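Local coordinates for sensor protein kinase WalK (Staphylococcus aureus, PDB 4YWZ) that acts as an essential sensor histidine kinase in two-component signalling, probably sensing a signal outside the cell through its extracellular receptor domain, at residues A[17-22]-A[136-141]; A[21-26]-A[120-125]; A[61-66]-A[72-77]; A[92-95]-A[101-104]. The protein carries 1 engineered substitution. All blocks are in the same frame, centred on the assembly; numbering follows the deposited sequence.

Contact 1: residues A[17-22]-A[136-141]; sequences KNITQY and IESKIN
I19 meets S138 and I136 mainly through carbon atoms. I19 CG1 and CD1 both lie against S138 CB, each at 4.0 Å. This branch stands anti to the carbonyl carbon of I19 (chi1 -67°), which carries it over the serine. On the other branch, I19 CG2 lies 4.5 Å from I136 CG2, a looser approach. I19 also touches W118, I59, M56 and E58.

No hydrogen bond crosses between 17-22 and 136-141. S138 OG instead donates to W118 O on the adjoining strand, so this buried hydroxyl is satisfied. S138 CB makes the closest approach to I19, with OG little farther.

Here the long helix 7-37 lies across one face of the antiparallel sheet, as in the PAS-like fold of Cache receptor domains. E137, between I136 and S138, points to the opposite face. Its carboxylate there takes a salt bridge from K108 and hydrogen bonds from Y110 and Y135.

Other polar bonds stay local. T20 OG1 donates to K17 O at 2.8 Å, tilted 28° from the carbonyl plane. K17 O also accepts Q21 N at 2.9 Å. After the strand, K139 centres an inverse gamma turn closed by a weak bond from I140 N to S138 O. N18 OD1 and Q21 OE1 both accept from N14 ND2 of the second subunit.

Contact 2: residues A[21-26]-A[120-125]; sequences QYAKQL and YNIPVK
Y120 OH is hydrogen-bonded to S101 OG, at the far end of a ring that packs on A23. The bond ties the phenol to the loop before strand 102-109. The surroundings are the helix-on-sheet core of a PAS-like Cache domain. Helix 21-26 and strand 120-125 run nearly the same way, with 23° between their directions. Their axes come within 9.3 Å, near the usual spacing of a helix on a sheet. A23, with only a methyl, is where the CA atoms come nearest, opposite I122.

A23 CB sits between two strand residues. A23 CB is 3.7 Å from Y120 CE2 and approaches the ring obliquely. A23 CB is also 4.1 Å from I122 CG2. I136 of the adjoining strand 129-138 touches the same alanine, so one methyl meets two strands of the sheet. T20, one turn earlier in the helix, packs on the Y120 ring as well.

N121 lies between Y120 and I122 and points to the other face of the sheet. The alternation leaves Y120 and I122 facing the helix, while I122 also rests on I134.

K24 flanks the contact at its exposed edge. Its chain bends at chi2 (48°) and its NZ forms a salt bridge with E27 OE1. E27 OE2 in turn accepts from K125 N, a polar link between helix and strand beside the apolar core.

I122 holds CG1 anti to its backbone N (chi1 -179°). I122 CD1 ends the chain 4.1 Å from K24 CD and equally far from K24 CA, and the two side chains cross at about a right angle.

Contact 3: residues A[61-66]-A[72-77]; sequences EIRFID and IATTKQ
E61 OE2 receives T74 OG1 and R63 NE together. T74 OG1 donates to E61 OE2 at 2.6 Å, using the anti lone pair of that carboxylate oxygen. R63 NE meets E61 OE2 at 2.9 Å, from above the carboxylate plane, 60° out of it. R63 NH2 holds OE1, so the guanidinium grips side-on in a salt bridge. N79 ND2 also donates to OE2.

T75 pairs twice with I62. I62 N donates to T75 OG1 at 3.0 Å with a straight 170° bond, while T75 N donates to I62 O. T75 OG1 sits between the backbone N and the carbonyl carbon (chi1 63°), turned to this N-H. Next to it, T74 OG1 accepts K76 N at 3.0 Å in an ST turn. That hydroxyl therefore links the turn to E61.

Further along, F64 N bonds to A73 O. I72 and A73 both face F64 in a classic beta bulge: I72 N donates to F64 O at 2.8 Å and A73 N only weakly, at 3.4 Å. I72 CB meets the edge of the F64 ring, 3.8 Å from CD2.

The segments form a hairpin at one border of the Cache domain sheet. Strand 59-66 has 129-138 on its other side, and helix 46-54 packs on A73 and T75 through L50.

Contact 4: residues A[92-95]-A[101-104]; sequences VQKA and SNDH
N102 ND2 is the atom that meets the helix. N102 ND2 lies 3.8 Å from A95 CB and 4.0 Å from K94 CB. N102 ND2 also comes to 3.5 Å from A95 N, but both are donors and no bond forms. ND2 donates instead to S91 O, one turn earlier in helix 90-98. In a regular helix that carbonyl is also the target of A95 N. The two nitrogens are then probably close because they converge on one oxygen.

The torsions of N102 explain the reach. CG stands between the backbone N and the carbonyl carbon (chi1 66°), and chi2 is 58°. This turns the amide nitrogen toward the helix and S91 O. The amide oxygen is engaged too: OD1 accepts from N121 ND2 on the neighbouring strand. Both ends of the amide are thus fixed, which should define its rotation.

K94 is extended, with CG anti to the backbone N. Only the start of its chain takes part: K94 CG is 4.1 Å from N102 ND2, and the two side chains cross at a slant.

V92 points away from 101-104. It packs on N121, N133 and Y135 of the sheet, and A95 also touches N133.

N102, the first residue of strand 102-109, thus ties that strand back to helix 90-98. The strand is an outer one in the five-stranded antiparallel sheet of a PAS-like Cache domain, and helix 90-98 packs on the face away from helix 7-37.

In the fold
Contacts 1 and 2 are the buried pair. Both use helix 7-37 and lay it on neighbouring strands, 129-138 and 114-126, through apolar side chains with no hydrogen bond across. Their helix also reaches the second subunit. Contacts 3 and 4 are partly buried and lie toward opposite borders of the same sheet. Contact 3 is mostly polar, a strand pairing reinforced by side chains. Contact 4 joins a helix to an edge strand through a single amide. The two touch where I65 meets V92, on the face away from helix 7-37. Along the chain, contacts 3 and 4 are both nested inside the loops closed by contacts 1 and 2.

Contact 1: residues A[17-22]-A[136-141]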
loop_
_atom_site.group_PDB
_atom_site.type_symbol
_atom_site.label_atom_id
_atom_site.label_comp_id
_atom_site.label_asym_id
_atom_site.label_seq_id
_atom_site.Cartn_x
_atom_site.Cartn_y
_atom_site.Cartn_z
ATOM N N LYS A 17 -1.490 -0.952 9.352
ATOM C CA LYS A 17 -0.208 -1.524 9.883
ATOM C C LYS A 17 0.938 -0.920 9.200
ATOM O O LYS A 17 1.944 -0.487 9.793
ATOM C CB LYS A 17 -0.178 -3.015 9.765
ATOM C CG LYS A 17 1.065 -3.656 10.387
ATOM C CD LYS A 17 1.026 -5.171 10.077
ATOM C CE LYS A 17 2.285 -5.802 10.609
ATOM N NZ LYS A 17 2.282 -7.249 10.277
ATOM N N ASN A 18 0.852 -0.771 7.888
ATOM C CA ASN A 18 1.810 -0.085 7.117
ATOM C C ASN A 18 2.159 1.401 7.504
ATOM O O ASN A 18 3.331 1.817 7.655
ATOM C CB ASN A 18 1.331 -0.212 5.716
ATOM C CG ASN A 18 2.423 -0.098 4.703
ATOM O OD1 ASN A 18 3.381 -0.937 4.654
ATOM N ND2 ASN A 18 2.356 0.957 3.929
ATOM N N ILE A 19 1.127 2.211 7.655
ATOM C CA ILE A 19 1.243 3.582 8.114
ATOM C C ILE A 19 1.938 3.543 9.513
ATOM O O ILE A 19 2.797 4.373 9.765
ATOM C CB ILE A 19 -0.104 4.260 8.222
ATOM C CG1 ILE A 19 -0.796 4.487 6.848
ATOM C CG2 ILE A 19 0.002 5.583 8.950
ATOM C CD1 ILE A 19 0.033 5.160 5.822
ATOM N N THR A 20 1.436 2.717 10.402
ATOM C CA THR A 20 1.985 2.699 11.778
ATOM C C THR A 20 3.479 2.314 11.844
ATOM O O THR A 20 4.245 2.874 12.645
ATOM C CB THR A 20 1.214 1.814 12.744
ATOM O OG1 THR A 20 1.326 0.459 12.375
ATOM C CG2 THR A 20 -0.253 2.108 12.734
ATOM N N GLN A 21 3.903 1.352 11.004
ATOM C CA GLN A 21 5.314 0.953 10.996
ATOM C C GLN A 21 6.144 2.121 10.412
ATOM O O GLN A 21 7.243 2.409 10.902
ATOM C CB GLN A 21 5.463 -0.359 10.231
ATOM C CG GLN A 21 4.897 -1.533 10.941
ATOM C CD GLN A 21 4.923 -2.815 10.120
ATOM O OE1 GLN A 21 4.786 -2.746 8.939
ATOM N NE2 GLN A 21 5.061 -3.962 10.766
ATOM N N TYR A 22 5.686 2.815 9.325
ATOM C CA TYR A 22 6.397 3.991 8.851
ATOM C C TYR A 22 6.480 5.085 9.935
ATOM O O TYR A 22 7.539 5.763 10.134
ATOM C CB TYR A 22 5.764 4.592 7.608
ATOM C CG TYR A 22 6.292 4.028 6.325
ATOM C CD1 TYR A 22 7.541 4.391 5.836
ATOM C CD2 TYR A 22 5.482 3.196 5.513
ATOM C CE1 TYR A 22 8.070 3.794 4.638
ATOM C CE2 TYR A 22 5.961 2.665 4.312
ATOM C CZ TYR A 22 7.257 2.972 3.865
ATOM O OH TYR A 22 7.727 2.405 2.636
ATOM N N ILE A 136 -0.885 12.359 11.447
ATOM C CA ILE A 136 -0.867 11.882 10.064
ATOM C C ILE A 136 -2.299 11.747 9.587
ATOM O O ILE A 136 -3.139 11.143 10.222
ATOM C CB ILE A 136 -0.158 10.566 9.937
ATOM C CG1 ILE A 136 1.276 10.695 10.359
ATOM C CG2 ILE A 136 -0.257 10.030 8.505
ATOM C CD1 ILE A 136 2.003 9.383 10.393
ATOM N N GLU A 137 -2.573 12.358 8.405
ATOM C CA GLU A 137 -3.816 12.073 7.589
ATOM C C GLU A 137 -3.369 11.145 6.458
ATOM O O GLU A 137 -2.426 11.466 5.691
ATOM C CB GLU A 137 -4.451 13.332 6.995
ATOM C CG GLU A 137 -5.032 14.232 8.034
ATOM C CD GLU A 137 -5.709 15.528 7.462
ATOM O OE1 GLU A 137 -5.775 15.650 6.202
ATOM O OE2 GLU A 137 -5.987 16.397 8.321
ATOM N N SER A 138 -3.976 9.959 6.442
ATOM C CA SER A 138 -3.628 8.920 5.465
ATOM C C SER A 138 -4.825 8.607 4.614
ATOM O O SER A 138 -5.994 8.630 5.038
ATOM C CB SER A 138 -2.999 7.746 6.198
ATOM O OG SER A 138 -3.922 7.075 6.953
ATOM N N LYS A 139 -4.504 8.248 3.361
ATOM C CA LYS A 139 -5.523 8.100 2.300
ATOM C C LYS A 139 -6.164 6.734 2.287
ATOM O O LYS A 139 -6.168 5.969 1.269
ATOM C CB LYS A 139 -4.855 8.411 0.983
ATOM C CG LYS A 139 -4.306 9.805 0.811
ATOM C CD LYS A 139 -3.622 9.982 -0.504
ATOM C CE LYS A 139 -3.050 11.369 -0.579
ATOM N NZ LYS A 139 -2.377 11.741 -1.873
ATOM N N ILE A 140 -6.822 6.372 3.372
ATOM C CA ILE A 140 -7.483 5.083 3.495
ATOM C C ILE A 140 -8.647 4.887 2.461
ATOM O O ILE A 140 -9.036 3.730 2.237
ATOM C CB ILE A 140 -7.971 4.816 4.926
ATOM C CG1 ILE A 140 -8.079 3.348 5.215
ATOM C CG2 ILE A 140 -9.236 5.588 5.256
ATOM C CD1 ILE A 140 -8.091 3.029 6.671
ATOM N N ASN A 141 -9.130 6.007 1.902
ATOM C CA ASN A 141 -10.224 5.918 0.923
ATOM C C ASN A 141 -9.731 5.204 -0.283
ATOM O O ASN A 141 -10.565 4.596 -0.991
ATOM C CB ASN A 141 -10.800 7.242 0.509
ATOM C CG ASN A 141 -12.254 7.101 0.199
ATOM O OD1 ASN A 141 -12.918 6.304 0.820
ATOM N ND2 ASN A 141 -12.666 7.717 -0.886
#

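Contact 2: residues A[21-26]-A[120-125]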
loop_
_atom_site.group_PDB
_atom_site.type_symbol
_atom_site.label_atom_id
_atom_site.label_comp_id
_atom_site.label_asym_id
_atom_site.label_seq_id
_atom_site.Cartn_x
_atom_site.Cartn_y
_atom_site.Cartn_z
ATOM N N GLN A 21 3.903 1.352 11.004
ATOM C CA GLN A 21 5.314 0.953 10.996
ATOM C C GLN A 21 6.144 2.121 10.412
ATOM O O GLN A 21 7.243 2.409 10.902
ATOM C CB GLN A 21 5.463 -0.359 10.231
ATOM C CG GLN A 21 4.897 -1.533 10.941
ATOM C CD GLN A 21 4.923 -2.815 10.120
ATOM O OE1 GLN A 21 4.786 -2.746 8.939
ATOM N NE2 GLN A 21 5.061 -3.962 10.766
ATOM N N TYR A 22 5.686 2.815 9.325
ATOM C CA TYR A 22 6.397 3.991 8.851
ATOM C C TYR A 22 6.480 5.085 9.935
ATOM O O TYR A 22 7.539 5.763 10.134
ATOM C CB TYR A 22 5.764 4.592 7.608
ATOM C CG TYR A 22 6.292 4.028 6.325
ATOM C CD1 TYR A 22 7.541 4.391 5.836
ATOM C CD2 TYR A 22 5.482 3.196 5.513
ATOM C CE1 TYR A 22 8.070 3.794 4.638
ATOM C CE2 TYR A 22 5.961 2.665 4.312
ATOM C CZ TYR A 22 7.257 2.972 3.865
ATOM O OH TYR A 22 7.727 2.405 2.636
ATOM N N ALA A 23 5.325 5.334 10.596
ATOM C CA ALA A 23 5.261 6.443 11.524
ATOM C C ALA A 23 6.237 6.168 12.713
ATOM O O ALA A 23 6.793 7.080 13.240
ATOM C CB ALA A 23 3.863 6.584 12.061
ATOM N N LYS A 24 6.352 4.925 13.107
ATOM C CA LYS A 24 7.242 4.548 14.238
ATOM C C LYS A 24 8.665 4.897 13.861
ATOM O O LYS A 24 9.426 5.404 14.649
ATOM C CB LYS A 24 7.127 3.096 14.604
ATOM C CG LYS A 24 8.028 2.726 15.817
ATOM C CD LYS A 24 7.932 3.659 17.018
ATOM C CE LYS A 24 8.624 3.035 18.258
ATOM N NZ LYS A 24 8.309 3.938 19.398
ATOM N N GLN A 25 9.076 4.599 12.649
ATOM C CA GLN A 25 10.407 4.927 12.276
ATOM C C GLN A 25 10.642 6.423 12.174
ATOM O O GLN A 25 11.714 6.910 12.523
ATOM C CB GLN A 25 10.766 4.139 10.933
ATOM C CG GLN A 25 12.258 4.144 10.718
ATOM C CD GLN A 25 12.968 3.285 11.698
ATOM O OE1 GLN A 25 12.496 2.198 12.024
ATOM N NE2 GLN A 25 13.976 3.847 12.325
ATOM N N LEU A 26 9.659 7.227 11.733
ATOM C CA LEU A 26 9.784 8.641 11.790
ATOM C C LEU A 26 9.967 9.129 13.254
ATOM O O LEU A 26 10.783 10.029 13.512
ATOM C CB LEU A 26 8.546 9.301 11.182
ATOM C CG LEU A 26 8.400 10.817 11.200
ATOM C CD1 LEU A 26 9.594 11.494 10.658
ATOM C CD2 LEU A 26 7.104 11.279 10.479
ATOM N N TYR A 120 -3.952 9.195 12.372
ATOM C CA TYR A 120 -3.067 8.464 13.339
ATOM C C TYR A 120 -2.198 9.506 13.994
ATOM O O TYR A 120 -1.501 10.314 13.379
ATOM C CB TYR A 120 -2.262 7.431 12.590
ATOM C CG TYR A 120 -1.318 6.641 13.473
ATOM C CD1 TYR A 120 -1.848 5.699 14.288
ATOM C CD2 TYR A 120 0.028 6.856 13.441
ATOM C CE1 TYR A 120 -1.024 4.931 15.137
ATOM C CE2 TYR A 120 0.884 6.127 14.245
ATOM C CZ TYR A 120 0.329 5.221 15.101
ATOM O OH TYR A 120 1.166 4.424 15.950
ATOM N N ASN A 121 -2.137 9.434 15.325
ATOM C CA ASN A 121 -1.250 10.192 16.112
ATOM C C ASN A 121 -0.262 9.251 16.886
ATOM O O ASN A 121 -0.673 8.249 17.477
ATOM C CB ASN A 121 -2.027 10.921 17.205
ATOM C CG ASN A 121 -2.860 12.046 16.679
ATOM O OD1 ASN A 121 -2.317 12.955 16.086
ATOM N ND2 ASN A 121 -4.120 11.981 16.883
ATOM N N ILE A 122 1.007 9.626 16.789
ATOM C CA ILE A 122 2.066 8.971 17.596
ATOM C C ILE A 122 2.877 10.021 18.311
ATOM O O ILE A 122 3.445 10.932 17.740
ATOM C CB ILE A 122 2.950 7.990 16.785
ATOM C CG1 ILE A 122 3.993 7.357 17.744
ATOM C CG2 ILE A 122 3.561 8.615 15.572
ATOM C CD1 ILE A 122 4.792 6.228 17.132
ATOM N N PRO A 123 2.869 9.933 19.656
ATOM C CA PRO A 123 3.676 10.893 20.383
ATOM C C PRO A 123 5.170 10.596 20.227
ATOM O O PRO A 123 5.535 9.431 20.157
ATOM C CB PRO A 123 3.257 10.658 21.875
ATOM C CG PRO A 123 2.628 9.347 21.972
ATOM C CD PRO A 123 2.102 9.057 20.546
ATOM N N VAL A 124 5.956 11.652 20.223
ATOM C CA VAL A 124 7.419 11.622 20.135
ATOM C C VAL A 124 7.954 11.723 21.562
ATOM O O VAL A 124 7.578 12.639 22.259
ATOM C CB VAL A 124 8.020 12.672 19.231
ATOM C CG1 VAL A 124 9.526 12.520 19.160
ATOM C CG2 VAL A 124 7.369 12.604 17.843
ATOM N N LYS A 125 8.727 10.693 21.970
ATOM C CA LYS A 125 9.326 10.674 23.363
ATOM C C LYS A 125 10.813 10.768 23.260
ATOM O O LYS A 125 11.443 10.129 22.382
ATOM C CB LYS A 125 8.940 9.440 24.122
ATOM C CG LYS A 125 7.449 9.329 24.383
ATOM C CD LYS A 125 7.122 8.119 25.145
ATOM C CE LYS A 125 5.670 8.091 25.476
ATOM N NZ LYS A 125 5.342 6.831 26.185
#

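Contact 3: residues A[61-66]-A[72-77]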
loop_
_atom_site.group_PDB
_atom_site.type_symbol
_atom_site.label_atom_id
_atom_site.label_comp_id
_atom_site.label_asym_id
_atom_site.label_seq_id
_atom_site.Cartn_x
_atom_site.Cartn_y
_atom_site.Cartn_z
ATOM N N GLU A 61 -0.886 14.162 4.635
ATOM C CA GLU A 61 -0.160 15.222 5.337
ATOM C C GLU A 61 0.385 14.689 6.655
ATOM O O GLU A 61 -0.216 13.801 7.220
ATOM C CB GLU A 61 -1.115 16.299 5.689
ATOM C CG GLU A 61 -0.447 17.585 6.235
ATOM C CD GLU A 61 -1.444 18.710 6.587
ATOM O OE1 GLU A 61 -2.673 18.567 6.458
ATOM O OE2 GLU A 61 -0.982 19.732 7.111
ATOM N N ILE A 62 1.565 15.166 7.040
ATOM C CA ILE A 62 2.099 14.906 8.366
ATOM C C ILE A 62 2.269 16.279 8.986
ATOM O O ILE A 62 2.818 17.222 8.353
ATOM C CB ILE A 62 3.419 14.146 8.353
ATOM C CG1 ILE A 62 3.326 12.868 7.507
ATOM C CG2 ILE A 62 3.839 13.892 9.810
ATOM C CD1 ILE A 62 4.643 12.083 7.401
ATOM N N ARG A 63 1.907 16.433 10.309
ATOM C CA ARG A 63 2.232 17.632 11.089
ATOM C C ARG A 63 3.029 17.172 12.324
ATOM O O ARG A 63 2.828 16.084 12.844
ATOM C CB ARG A 63 1.032 18.354 11.565
ATOM C CG ARG A 63 0.039 18.724 10.427
ATOM C CD ARG A 63 -1.254 19.352 10.873
ATOM N NE ARG A 63 -2.137 19.558 9.725
ATOM C CZ ARG A 63 -3.458 19.689 9.809
ATOM N NH1 ARG A 63 -4.073 19.788 11.021
ATOM N NH2 ARG A 63 -4.168 19.774 8.679
ATOM N N PHE A 64 3.933 18.019 12.765
ATOM C CA PHE A 64 4.575 17.906 14.071
ATOM C C PHE A 64 4.097 19.056 14.956
ATOM O O PHE A 64 4.088 20.203 14.585
ATOM C CB PHE A 64 6.107 17.876 13.975
ATOM C CG PHE A 64 6.780 17.775 15.338
ATOM C CD1 PHE A 64 6.824 16.601 16.004
ATOM C CD2 PHE A 64 7.230 18.970 15.992
ATOM C CE1 PHE A 64 7.352 16.512 17.320
ATOM C CE2 PHE A 64 7.726 18.865 17.312
ATOM C CZ PHE A 64 7.816 17.638 17.917
ATOM N N ILE A 65 3.589 18.655 16.115
ATOM C CA ILE A 65 2.890 19.474 17.087
ATOM C C ILE A 65 3.640 19.367 18.428
ATOM O O ILE A 65 3.965 18.250 18.898
ATOM C CB ILE A 65 1.418 19.060 17.241
ATOM C CG1 ILE A 65 0.708 19.234 15.883
ATOM C CG2 ILE A 65 0.766 19.836 18.382
ATOM C CD1 ILE A 65 -0.449 18.334 15.792
ATOM N N ASP A 66 3.941 20.504 19.039
ATOM C CA ASP A 66 4.770 20.435 20.229
ATOM C C ASP A 66 3.921 20.159 21.456
ATOM O O ASP A 66 2.708 20.030 21.405
ATOM C CB ASP A 66 5.710 21.708 20.421
ATOM C CG ASP A 66 4.959 22.951 20.822
ATOM O OD1 ASP A 66 3.839 22.907 21.266
ATOM O OD2 ASP A 66 5.562 24.062 20.751
ATOM N N ILE A 72 4.114 23.034 14.607
ATOM C CA ILE A 72 5.521 23.446 14.327
ATOM C C ILE A 72 5.824 23.324 12.878
ATOM O O ILE A 72 6.569 24.196 12.254
ATOM C CB ILE A 72 6.506 22.568 15.179
ATOM C CG1 ILE A 72 6.303 22.749 16.689
ATOM C CG2 ILE A 72 7.971 22.867 14.847
ATOM C CD1 ILE A 72 6.318 24.202 17.109
ATOM N N ALA A 73 5.306 22.269 12.246
ATOM C CA ALA A 73 5.695 21.952 10.873
ATOM C C ALA A 73 4.575 21.137 10.249
ATOM O O ALA A 73 3.909 20.369 10.917
ATOM C CB ALA A 73 6.960 21.141 10.838
ATOM N N THR A 74 4.483 21.307 8.927
ATOM C CA THR A 74 3.608 20.529 8.080
ATOM C C THR A 74 4.310 20.192 6.776
ATOM O O THR A 74 5.186 20.934 6.294
ATOM C CB THR A 74 2.274 21.257 7.737
ATOM O OG1 THR A 74 1.503 20.441 6.837
ATOM C CG2 THR A 74 2.454 22.643 7.104
ATOM N N THR A 75 3.890 19.082 6.181
ATOM C CA THR A 75 4.343 18.671 4.848
ATOM C C THR A 75 3.507 19.240 3.694
ATOM O O THR A 75 3.953 19.125 2.521
ATOM C CB THR A 75 4.316 17.200 4.709
ATOM O OG1 THR A 75 2.969 16.695 4.844
ATOM C CG2 THR A 75 5.185 16.578 5.765
ATOM N N LYS A 76 2.417 19.907 4.010
ATOM C CA LYS A 76 1.486 20.460 3.025
ATOM C C LYS A 76 1.630 21.969 2.907
ATOM O O LYS A 76 1.269 22.764 3.810
ATOM C CB LYS A 76 0.048 19.981 3.313
ATOM C CG LYS A 76 -0.970 20.469 2.314
ATOM C CD LYS A 76 -2.338 19.756 2.369
ATOM C CE LYS A 76 -2.357 18.249 2.301
ATOM N NZ LYS A 76 -1.997 17.534 1.020
ATOM N N GLN A 77 2.250 22.369 1.792
ATOM C CA GLN A 77 2.558 23.804 1.544
ATOM C C GLN A 77 1.307 24.700 1.636
ATOM O O GLN A 77 1.338 25.798 2.191
ATOM C CB GLN A 77 3.294 23.905 0.187
ATOM C CG GLN A 77 3.644 25.305 -0.280
ATOM C CD GLN A 77 3.180 25.547 -1.718
ATOM O OE1 GLN A 77 2.013 25.898 -1.967
ATOM N NE2 GLN A 77 4.086 25.341 -2.674
#

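Contact 4: residues A[92-95]-A[101-104]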
loop_
_atom_site.group_PDB
_atom_site.type_symbol
_atom_site.label_atom_id
_atom_site.label_comp_id
_atom_site.label_asym_id
_atom_site.label_seq_id
_atom_site.Cartn_x
_atom_site.Cartn_y
_atom_site.Cartn_z
ATOM N N VAL A 92 -5.048 14.765 19.430
ATOM C CA VAL A 92 -3.640 15.190 19.640
ATOM C C VAL A 92 -3.400 15.357 21.157
ATOM O O VAL A 92 -2.393 14.903 21.704
ATOM C CB VAL A 92 -3.297 16.473 18.899
ATOM C CG1 VAL A 92 -1.955 17.121 19.298
ATOM C CG2 VAL A 92 -3.335 16.233 17.387
ATOM N N GLN A 93 -4.326 16.050 21.831
ATOM C CA GLN A 93 -4.256 16.247 23.308
ATOM C C GLN A 93 -4.156 14.905 24.014
ATOM O O GLN A 93 -3.352 14.801 24.974
ATOM C CB GLN A 93 -5.461 17.052 23.805
ATOM C CG GLN A 93 -5.531 18.483 23.304
ATOM C CD GLN A 93 -6.888 19.295 23.405
ATOM O OE1 GLN A 93 -7.969 18.770 23.391
ATOM N NE2 GLN A 93 -6.760 20.589 23.384
ATOM N N LYS A 94 -4.968 13.927 23.570
ATOM C CA LYS A 94 -4.980 12.609 24.157
ATOM C C LYS A 94 -3.561 11.967 24.031
ATOM O O LYS A 94 -2.966 11.446 24.963
ATOM C CB LYS A 94 -6.096 11.745 23.719
ATOM C CG LYS A 94 -6.130 10.392 24.319
ATOM C CD LYS A 94 -7.336 9.600 23.809
ATOM C CE LYS A 94 -7.480 8.336 24.587
ATOM N NZ LYS A 94 -8.228 7.276 23.882
ATOM N N ALA A 95 -2.995 11.991 22.838
ATOM C CA ALA A 95 -1.628 11.423 22.660
ATOM C C ALA A 95 -0.575 12.101 23.488
ATOM O O ALA A 95 0.294 11.459 24.066
ATOM C CB ALA A 95 -1.258 11.538 21.178
ATOM N N SER A 101 -0.136 6.199 21.298
ATOM C CA SER A 101 -0.720 6.464 19.965
ATOM C C SER A 101 -2.215 6.327 20.051
ATOM O O SER A 101 -2.848 5.635 20.908
ATOM C CB SER A 101 -0.227 5.403 19.011
ATOM O OG SER A 101 1.155 5.594 18.860
ATOM N N ASN A 102 -2.907 6.918 19.040
ATOM C CA ASN A 102 -4.319 6.795 18.872
ATOM C C ASN A 102 -4.726 6.982 17.429
ATOM O O ASN A 102 -3.885 7.383 16.652
ATOM C CB ASN A 102 -5.162 7.682 19.815
ATOM C CG ASN A 102 -5.002 9.151 19.561
ATOM O OD1 ASN A 102 -5.253 9.660 18.436
ATOM N ND2 ASN A 102 -4.595 9.870 20.582
ATOM N N ASP A 103 -5.953 6.599 17.114
ATOM C CA ASP A 103 -6.437 6.729 15.682
ATOM C C ASP A 103 -7.916 6.872 15.589
ATOM O O ASP A 103 -8.664 6.378 16.464
ATOM C CB ASP A 103 -6.005 5.538 14.783
ATOM C CG ASP A 103 -6.741 4.269 15.082
ATOM O OD1 ASP A 103 -6.337 3.572 16.065
ATOM O OD2 ASP A 103 -7.743 3.937 14.445
ATOM N N HIS A 104 -8.379 7.530 14.539
ATOM C CA HIS A 104 -9.821 7.556 14.231
ATOM C C HIS A 104 -10.041 7.912 12.776
ATOM O O HIS A 104 -9.132 8.416 12.118
ATOM C CB HIS A 104 -10.529 8.579 15.142
ATOM C CG HIS A 104 -10.127 9.999 14.970
ATOM N ND1 HIS A 104 -8.973 10.525 15.516
ATOM C CD2 HIS A 104 -10.750 11.026 14.364
ATOM C CE1 HIS A 104 -8.870 11.809 15.185
ATOM N NE2 HIS A 104 -9.936 12.134 14.482
#